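PDB 5LPI: centrosomal protein of 104 kDa from Homo sapiens, which is required for building cilia and for the structural integrity of the ciliary tip, the part described here being its zinc finger array. Local coordinates for residues S52-T55 with E56-L59; A77-K80 with E81-P84; A117-A120 with H121-P125; L28-H31 with Y32-C36. All blocks are in the same frame, centred on the assembly; numbering follows the deposited sequence.

Contact 1 (S52-T55 with E56-L59). With ZN (zinc ion), chain F.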
# COMPACT_ATOMS: atom_id res chain seq x y z
N SER A 52 -0.92 -1.35 0.76
CA SER A 52 -1.71 -1.65 1.95
C SER A 52 -0.85 -1.79 3.20
O SER A 52 -1.40 -1.85 4.30
CB SER A 52 -2.54 -2.93 1.74
OG SER A 52 -1.71 -4.07 1.57
N SER A 53 0.47 -1.78 3.05
CA SER A 53 1.42 -1.87 4.15
C SER A 53 2.28 -0.62 4.27
O SER A 53 3.27 -0.63 5.03
CB SER A 53 2.32 -3.10 3.97
OG SER A 53 1.58 -4.30 4.13
N LEU A 54 1.94 0.45 3.55
CA LEU A 54 2.87 1.57 3.41
C LEU A 54 3.03 2.32 4.72
O LEU A 54 4.16 2.67 5.11
CB LEU A 54 2.40 2.52 2.30
CG LEU A 54 3.20 3.81 2.12
CD1 LEU A 54 4.66 3.55 1.75
CD2 LEU A 54 2.55 4.71 1.07
N THR A 55 1.94 2.60 5.43
CA THR A 55 2.07 3.29 6.71
C THR A 55 2.92 2.48 7.68
O THR A 55 3.86 3.01 8.30
CB THR A 55 0.69 3.58 7.29
OG1 THR A 55 -0.02 4.43 6.38
CG2 THR A 55 0.81 4.28 8.65
N GLU A 56 2.64 1.18 7.79
CA GLU A 56 3.44 0.32 8.66
C GLU A 56 4.90 0.29 8.23
O GLU A 56 5.80 0.27 9.07
CB GLU A 56 2.86 -1.09 8.69
CG GLU A 56 3.70 -2.06 9.52
CD GLU A 56 3.06 -3.43 9.65
OE1 GLU A 56 1.86 -3.50 10.01
OE2 GLU A 56 3.75 -4.44 9.40
N HIS A 57 5.15 0.31 6.91
CA HIS A 57 6.52 0.40 6.40
C HIS A 57 7.20 1.67 6.88
O HIS A 57 8.30 1.64 7.45
CB HIS A 57 6.53 0.37 4.86
CG HIS A 57 7.84 0.81 4.26
ND1 HIS A 57 8.92 -0.03 4.12
CD2 HIS A 57 8.24 2.02 3.80
CE1 HIS A 57 9.93 0.63 3.59
NE2 HIS A 57 9.55 1.88 3.38
N LEU A 58 6.55 2.82 6.65
CA LEU A 58 7.16 4.10 6.99
C LEU A 58 7.45 4.20 8.48
O LEU A 58 8.45 4.81 8.88
CB LEU A 58 6.24 5.24 6.54
CG LEU A 58 6.06 5.41 5.03
CD1 LEU A 58 4.89 6.38 4.76
CD2 LEU A 58 7.36 5.90 4.34
N LEU A 59 6.60 3.61 9.32
CA LEU A 59 6.76 3.78 10.76
C LEU A 59 7.70 2.77 11.39
O LEU A 59 8.35 3.09 12.40
CB LEU A 59 5.39 3.70 11.45
CG LEU A 59 4.41 4.82 11.12
CD1 LEU A 59 3.04 4.53 11.72
CD2 LEU A 59 4.94 6.15 11.62
ZN ZN F . 10.74 3.46 2.77
O HOH W 1 0.11 0.01 6.77
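Leu54 and Leu58, one helical turn apart, form the tight side of this contact: CD1 of Leu54 lies 4.0 Å from CG of Leu58, the side chains crossing at a slant. The turn is drawn by the bond from Leu58 N to Leu54 O, 2.8 Å long and nearly straight at 167°. CG of Leu58, beside its own backbone N (chi1 -67°), also leans on that carbonyl oxygen. Thr55 turns its methyl CG2 alongside Leu59, 3.8 Å from Leu59 CD1. The helix 54-60 is the helical part of a CCHC zinc finger and follows the hairpin of strands 39-41 and 48-50. Its His57 binds zinc through NE2 at 2.1 Å, with Cys42, Cys45 and Cys62 completing the site. CG anti to the backbone N (chi1 165°) places the imidazole at the metal. Leu58 also touches Cys42, His44, Phe68 and Ala77, and an alanine here would probably take from Leu54 CD1 the branch it packs against and open a gap between this finger and the strands 68-70 and 77-79. The start of the helix is looser. Ser53 stands at the N-cap position without a capping bond from its side chain, although its O accepts from His57 N at 2.8 Å. A water takes the N-H of Glu56 at 3.0 Å, while the Glu56 side chain is extended and exposed.

Contact 2 (A77-K80 with E81-P84)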
# COMPACT_ATOMS: atom_id res chain seq x y z
N ALA A 77 1.60 7.95 8.85
CA ALA A 77 2.93 8.49 9.14
C ALA A 77 3.04 9.92 8.63
O ALA A 77 2.62 10.24 7.51
CB ALA A 77 4.01 7.63 8.48
N VAL A 78 3.61 10.78 9.46
CA VAL A 78 3.86 12.17 9.13
C VAL A 78 5.31 12.46 9.51
O VAL A 78 5.82 11.90 10.49
CB VAL A 78 2.90 13.10 9.91
CG1 VAL A 78 3.18 14.56 9.61
CG2 VAL A 78 1.44 12.75 9.59
N PHE A 79 5.98 13.30 8.73
CA PHE A 79 7.31 13.75 9.12
C PHE A 79 7.29 14.22 10.56
O PHE A 79 6.35 14.91 10.99
CB PHE A 79 7.79 14.87 8.20
CG PHE A 79 8.36 14.40 6.90
CD1 PHE A 79 9.43 13.51 6.88
CD2 PHE A 79 7.86 14.88 5.70
CE1 PHE A 79 9.97 13.09 5.67
CE2 PHE A 79 8.40 14.45 4.49
CZ PHE A 79 9.45 13.56 4.48
N LYS A 80 8.30 13.82 11.34
CA LYS A 80 8.27 14.09 12.77
C LYS A 80 8.18 15.58 13.06
O LYS A 80 7.47 16.00 13.98
CB LYS A 80 9.49 13.49 13.46
CG LYS A 80 9.16 12.30 14.34
CD LYS A 80 10.41 11.72 14.98
CE LYS A 80 10.13 10.35 15.57
NZ LYS A 80 11.38 9.64 15.98
N GLU A 81 8.86 16.40 12.25
CA GLU A 81 8.86 17.84 12.51
C GLU A 81 7.50 18.48 12.23
O GLU A 81 7.14 19.46 12.89
CB GLU A 81 9.94 18.55 11.67
CG GLU A 81 9.80 18.38 10.16
CD GLU A 81 10.55 17.17 9.63
OE1 GLU A 81 10.62 16.16 10.36
OE2 GLU A 81 11.07 17.23 8.50
N GLU A 82 6.74 17.94 11.28
CA GLU A 82 5.45 18.50 10.91
C GLU A 82 4.30 17.95 11.74
O GLU A 82 3.18 18.47 11.64
CB GLU A 82 5.16 18.24 9.42
CG GLU A 82 6.23 18.80 8.48
CD GLU A 82 6.01 18.39 7.03
OE1 GLU A 82 5.64 17.22 6.79
OE2 GLU A 82 6.20 19.23 6.13
N LEU A 83 4.56 16.93 12.56
CA LEU A 83 3.48 16.26 13.28
C LEU A 83 2.76 17.17 14.28
O LEU A 83 1.52 17.09 14.36
CB LEU A 83 4.02 15.00 13.96
CG LEU A 83 3.04 14.03 14.63
CD1 LEU A 83 1.87 13.68 13.70
CD2 LEU A 83 3.76 12.76 15.08
N PRO A 84 3.44 18.02 15.08
CA PRO A 84 2.67 18.94 15.93
C PRO A 84 1.72 19.84 15.15
O PRO A 84 0.53 19.93 15.51
CB PRO A 84 3.78 19.73 16.66
CG PRO A 84 4.92 18.75 16.74
CD PRO A 84 4.88 18.05 15.41
O HOH W 2 4.72 14.49 6.33
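Val78 meets Leu83 where the strand 77-79 leads into the helix 83-89: CB of Val78 is 4.0 Å from CD1 of Leu83, and its CG1 rests near the Leu83 backbone. The contact thus joins a hairpin strand to the helix that bears His86, in the CCHC zinc finger of Cys71, Cys74, His86 and Cys92. Val78 pairs through its backbone with Gly69 across the hairpin. Phe79 comes next. Its ring runs beside the Glu82 side chain, both pointing the same way, and OE1 of Glu82 sits in the ring plane at the edge, 3.4 Å from CD2 of Phe79. Ring and carboxylate planes stand 67° apart. A water joins the same two residues, accepting from Phe79 N at 3.0 Å and donating to Glu82 OE1 at 2.9 Å. Phe68 stacks on the Phe79 ring. Two weak backbone bonds close the turn, Glu82 N to Phe79 O at 3.1 Å and Leu83 N to Lys80 O at 3.4 Å. The extended Lys80 chain hydrogen-bonds through NZ to Asp66 O. A carboxylate oxygen in the plane of a phenyl ring faces the slightly positive C-H rim, so the Glu82 charge is probably eased by that edge as well as by the water.

Contact 3 (A117-A120 with H121-P125). With ZN (zinc ion), chain H.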
# COMPACT_ATOMS: atom_id res chain seq x y z
N ALA A 117 -11.41 -5.83 -1.16
CA ALA A 117 -11.62 -4.39 -1.19
C ALA A 117 -10.34 -3.64 -1.56
O ALA A 117 -10.39 -2.66 -2.32
CB ALA A 117 -12.13 -3.91 0.16
N TRP A 118 -9.20 -4.04 -1.00
CA TRP A 118 -7.94 -3.41 -1.38
C TRP A 118 -7.73 -3.47 -2.89
O TRP A 118 -7.40 -2.46 -3.52
CB TRP A 118 -6.76 -4.08 -0.67
CG TRP A 118 -6.41 -3.45 0.62
CD1 TRP A 118 -6.43 -4.03 1.86
CD2 TRP A 118 -5.98 -2.11 0.82
NE1 TRP A 118 -6.02 -3.13 2.82
CE2 TRP A 118 -5.76 -1.93 2.20
CE3 TRP A 118 -5.75 -1.03 -0.05
CZ2 TRP A 118 -5.32 -0.72 2.74
CZ3 TRP A 118 -5.32 0.18 0.50
CH2 TRP A 118 -5.11 0.32 1.87
N LYS A 119 -7.92 -4.65 -3.47
CA LYS A 119 -7.73 -4.78 -4.91
C LYS A 119 -8.70 -3.90 -5.68
O LYS A 119 -8.31 -3.23 -6.64
CB LYS A 119 -7.88 -6.25 -5.33
CG LYS A 119 -6.71 -7.14 -4.93
CD LYS A 119 -6.80 -8.48 -5.67
CE LYS A 119 -5.59 -9.37 -5.39
NZ LYS A 119 -5.61 -9.91 -4.00
N ALA A 120 -9.97 -3.88 -5.27
CA ALA A 120 -10.95 -3.08 -6.00
C ALA A 120 -10.65 -1.59 -5.88
O ALA A 120 -10.82 -0.83 -6.85
CB ALA A 120 -12.36 -3.40 -5.51
N HIS A 121 -10.19 -1.15 -4.71
CA HIS A 121 -9.84 0.26 -4.55
C HIS A 121 -8.65 0.64 -5.42
O HIS A 121 -8.68 1.63 -6.15
CB HIS A 121 -9.53 0.56 -3.09
CG HIS A 121 -9.17 1.99 -2.85
ND1 HIS A 121 -10.12 2.99 -2.77
CD2 HIS A 121 -7.97 2.60 -2.72
CE1 HIS A 121 -9.51 4.15 -2.58
NE2 HIS A 121 -8.21 3.93 -2.54
N LEU A 122 -7.58 -0.14 -5.35
CA LEU A 122 -6.33 0.26 -5.99
C LEU A 122 -6.31 -0.01 -7.49
O LEU A 122 -5.67 0.72 -8.25
CB LEU A 122 -5.15 -0.43 -5.30
CG LEU A 122 -4.89 0.11 -3.88
CD1 LEU A 122 -3.80 -0.70 -3.20
CD2 LEU A 122 -4.50 1.60 -3.92
N MET A 123 -7.03 -1.04 -7.96
CA MET A 123 -6.98 -1.43 -9.36
C MET A 123 -8.27 -1.24 -10.13
O MET A 123 -8.23 -1.19 -11.36
CB MET A 123 -6.58 -2.91 -9.46
CG MET A 123 -5.42 -3.22 -8.59
SD MET A 123 -4.67 -4.75 -9.09
CE MET A 123 -5.66 -5.95 -8.32
N GLY A 124 -9.40 -1.15 -9.45
CA GLY A 124 -10.67 -1.16 -10.12
C GLY A 124 -10.90 0.14 -10.87
O GLY A 124 -10.11 1.08 -10.77
N PRO A 125 -11.99 0.20 -11.63
CA PRO A 125 -12.34 1.45 -12.29
C PRO A 125 -12.97 2.41 -11.29
O PRO A 125 -13.68 2.00 -10.36
CB PRO A 125 -13.35 1.02 -13.37
CG PRO A 125 -13.63 -0.46 -13.12
CD PRO A 125 -13.03 -0.82 -11.80
ZN ZN H . -6.73 5.40 -2.46
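Met123 folds back along Lys119, one turn earlier in the helix 115-123, and the two side chains run side by side. CB of Met123 starts 3.3 Å from Lys119 O, the oxygen that also accepts from Met123 N at 2.9 Å, and CG stays close to the same oxygen. The chain then bends at SD (chi3 -82°), which brings the terminal methyl CE back against the aliphatic part of Lys119, 3.7 Å from CB and similarly near CG and CD. The ammonium end of Lys119 leaves this apolar stem for a salt bridge with Glu115. One residue earlier in each segment, Leu122 lies alongside Trp118, its CD1 3.7 Å from CE3 of the indole. His121 binds zinc through NE2 at 2.1 Å; Cys104, Cys107 and Cys128 complete this CCHC site. Gly124 is the first residue to leave helical backbone angles, and the bond from Gly124 N to Ala120 O is bent, 136° at the hydrogen, with the donor well above the carbonyl plane. The helix packs on its own finger through Phe111 of strand 110-111, which stacks on His121 and meets Trp118 edge-to-face. Trp118 also touches Asn102 of strand 102-103 and Ser52 ahead of the helix 54-60, while Met123 reaches Leu37 and Met38, between the helix 27-35 and the strand 39-41.

Contact 4 (L28-H31 with Y32-C36). With ZN (zinc ion), chain G.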
# COMPACT_ATOMS: atom_id res chain seq x y z
N LEU A 28 8.96 -10.95 -12.74
CA LEU A 28 8.22 -10.49 -11.56
C LEU A 28 8.93 -9.33 -10.88
O LEU A 28 8.29 -8.39 -10.40
CB LEU A 28 8.00 -11.64 -10.57
CG LEU A 28 6.81 -12.58 -10.81
CD1 LEU A 28 6.88 -13.79 -9.89
CD2 LEU A 28 5.49 -11.84 -10.61
N ASP A 29 10.27 -9.39 -10.80
CA ASP A 29 11.01 -8.29 -10.18
C ASP A 29 10.77 -6.98 -10.93
O ASP A 29 10.63 -5.92 -10.31
CB ASP A 29 12.49 -8.62 -10.12
CG ASP A 29 12.85 -9.51 -8.95
OD1 ASP A 29 12.46 -9.18 -7.80
OD2 ASP A 29 13.51 -10.54 -9.18
N LEU A 30 10.72 -7.05 -12.25
CA LEU A 30 10.44 -5.86 -13.04
C LEU A 30 8.99 -5.43 -12.87
O LEU A 30 8.70 -4.22 -12.79
CB LEU A 30 10.77 -6.12 -14.51
CG LEU A 30 10.62 -4.99 -15.51
CD1 LEU A 30 11.39 -3.74 -15.07
CD2 LEU A 30 11.13 -5.47 -16.85
N HIS A 31 8.08 -6.40 -12.82
CA HIS A 31 6.68 -6.14 -12.50
C HIS A 31 6.54 -5.33 -11.21
O HIS A 31 5.85 -4.31 -11.19
CB HIS A 31 5.93 -7.48 -12.39
CG HIS A 31 4.48 -7.33 -12.05
ND1 HIS A 31 3.57 -6.76 -12.92
CD2 HIS A 31 3.78 -7.66 -10.94
CE1 HIS A 31 2.37 -6.76 -12.37
NE2 HIS A 31 2.48 -7.30 -11.17
N TYR A 32 7.17 -5.78 -10.12
CA TYR A 32 7.03 -5.07 -8.85
C TYR A 32 7.65 -3.68 -8.94
O TYR A 32 7.13 -2.72 -8.36
CB TYR A 32 7.71 -5.82 -7.71
CG TYR A 32 7.39 -7.31 -7.55
CD1 TYR A 32 6.10 -7.80 -7.74
CD2 TYR A 32 8.39 -8.20 -7.18
CE1 TYR A 32 5.83 -9.17 -7.58
CE2 TYR A 32 8.13 -9.57 -7.01
CZ TYR A 32 6.84 -10.04 -7.22
OH TYR A 32 6.59 -11.39 -7.06
N TRP A 33 8.79 -3.56 -9.63
CA TRP A 33 9.53 -2.31 -9.64
C TRP A 33 8.78 -1.22 -10.39
O TRP A 33 8.86 -0.05 -10.00
CB TRP A 33 10.92 -2.55 -10.25
CG TRP A 33 11.80 -1.35 -10.32
CD1 TRP A 33 12.33 -0.78 -11.45
CD2 TRP A 33 12.30 -0.57 -9.22
NE1 TRP A 33 13.11 0.29 -11.12
CE2 TRP A 33 13.12 0.44 -9.76
CE3 TRP A 33 12.16 -0.65 -7.83
CZ2 TRP A 33 13.76 1.39 -8.96
CZ3 TRP A 33 12.80 0.28 -7.04
CH2 TRP A 33 13.60 1.29 -7.61
N LYS A 34 8.04 -1.58 -11.42
CA LYS A 34 7.44 -0.59 -12.32
C LYS A 34 5.93 -0.66 -12.48
O LYS A 34 5.31 0.39 -12.67
CB LYS A 34 8.06 -0.69 -13.72
CG LYS A 34 9.52 -0.22 -13.75
CD LYS A 34 10.06 -0.22 -15.16
CE LYS A 34 11.49 0.39 -15.15
NZ LYS A 34 12.03 0.63 -16.51
N HIS A 35 5.31 -1.83 -12.42
CA HIS A 35 3.98 -1.99 -13.00
C HIS A 35 2.88 -2.39 -12.04
O HIS A 35 1.75 -1.94 -12.22
CB HIS A 35 4.04 -3.01 -14.14
CG HIS A 35 5.00 -2.64 -15.21
ND1 HIS A 35 4.84 -1.51 -15.98
CD2 HIS A 35 6.13 -3.24 -15.64
CE1 HIS A 35 5.84 -1.42 -16.84
NE2 HIS A 35 6.64 -2.46 -16.66
N CYS A 36 3.15 -3.23 -11.04
CA CYS A 36 2.08 -3.76 -10.20
C CYS A 36 1.27 -2.65 -9.53
O CYS A 36 1.83 -1.82 -8.80
CB CYS A 36 2.64 -4.70 -9.14
SG CYS A 36 1.36 -5.52 -8.12
ZN ZN G . 1.21 -7.44 -9.46
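The helix 27-35 widens into a pi-type turn over residues 32-35, where His31 O accepts two N-H groups from opposite faces of its plane, His35 N at 2.8 Å and Cys36 N at 2.9 Å. Farther back the turn is regular, with Tyr32 N bonded to Leu28 O. The Tyr32 side chain lies across that of Leu28: CG beside the backbone N (chi1 -49°) lays the ring back along the helix, so one face covers Leu28 O, 3.1 Å below the ring plane and offset toward the rim. CZ of Tyr32 comes 3.9 Å from Leu28 CB, and both methyls of Leu28 approach the hydroxyl oxygen. Phe15 meets the tyrosine ring edge-to-face, and Cys13 and Leu39 touch it as well. A serine in place of Tyr32 would probably uncover Leu28 O, strip Leu28 of this ring and leave the Phe15 edge-to-face contact without its mate. This is the helical end of a CCHC zinc finger whose remaining ligands, Cys13 and Cys16, come from the CxxC pair earlier in the chain. His31 binds the metal through NE2 at 2.1 Å and Cys36 through SG at 2.3 Å. Past the wide turn, CA of Cys36 lies over one face of the imidazole; its CB comes 3.3 Å from His31 NE2. On the outer side, the Leu30 and Lys34 side chains cross, with Leu30 CD1 3.8 Å from Lys34 CD. The Trp33 ring makes a cation-pi contact with Arg41, and Arg133 bonds to the carbonyl oxygens of Tyr32 and Cys36.

Along the chain the order is contact 4, contact 1, contact 2, contact 3, one for each of four successive CCHC zinc fingers. Contacts 1, 3 and 4 are each built mainly on one helix and supply the zinc-binding histidine, contact 4 adding Cys36 to its zinc, whereas contact 2 joins a hairpin strand to the start of its finger's helix. Contact 1 is the most central, its centre about 15 Å from that of contact 2 and 18 Å from that of contact 3. It touches both, through Leu58 and Leu59 on Ala77 and through Ser52 on Trp118, which ties these three fingers into one array. Contact 4 touches none of the other three; its centre is about 30 Å from that of contact 2.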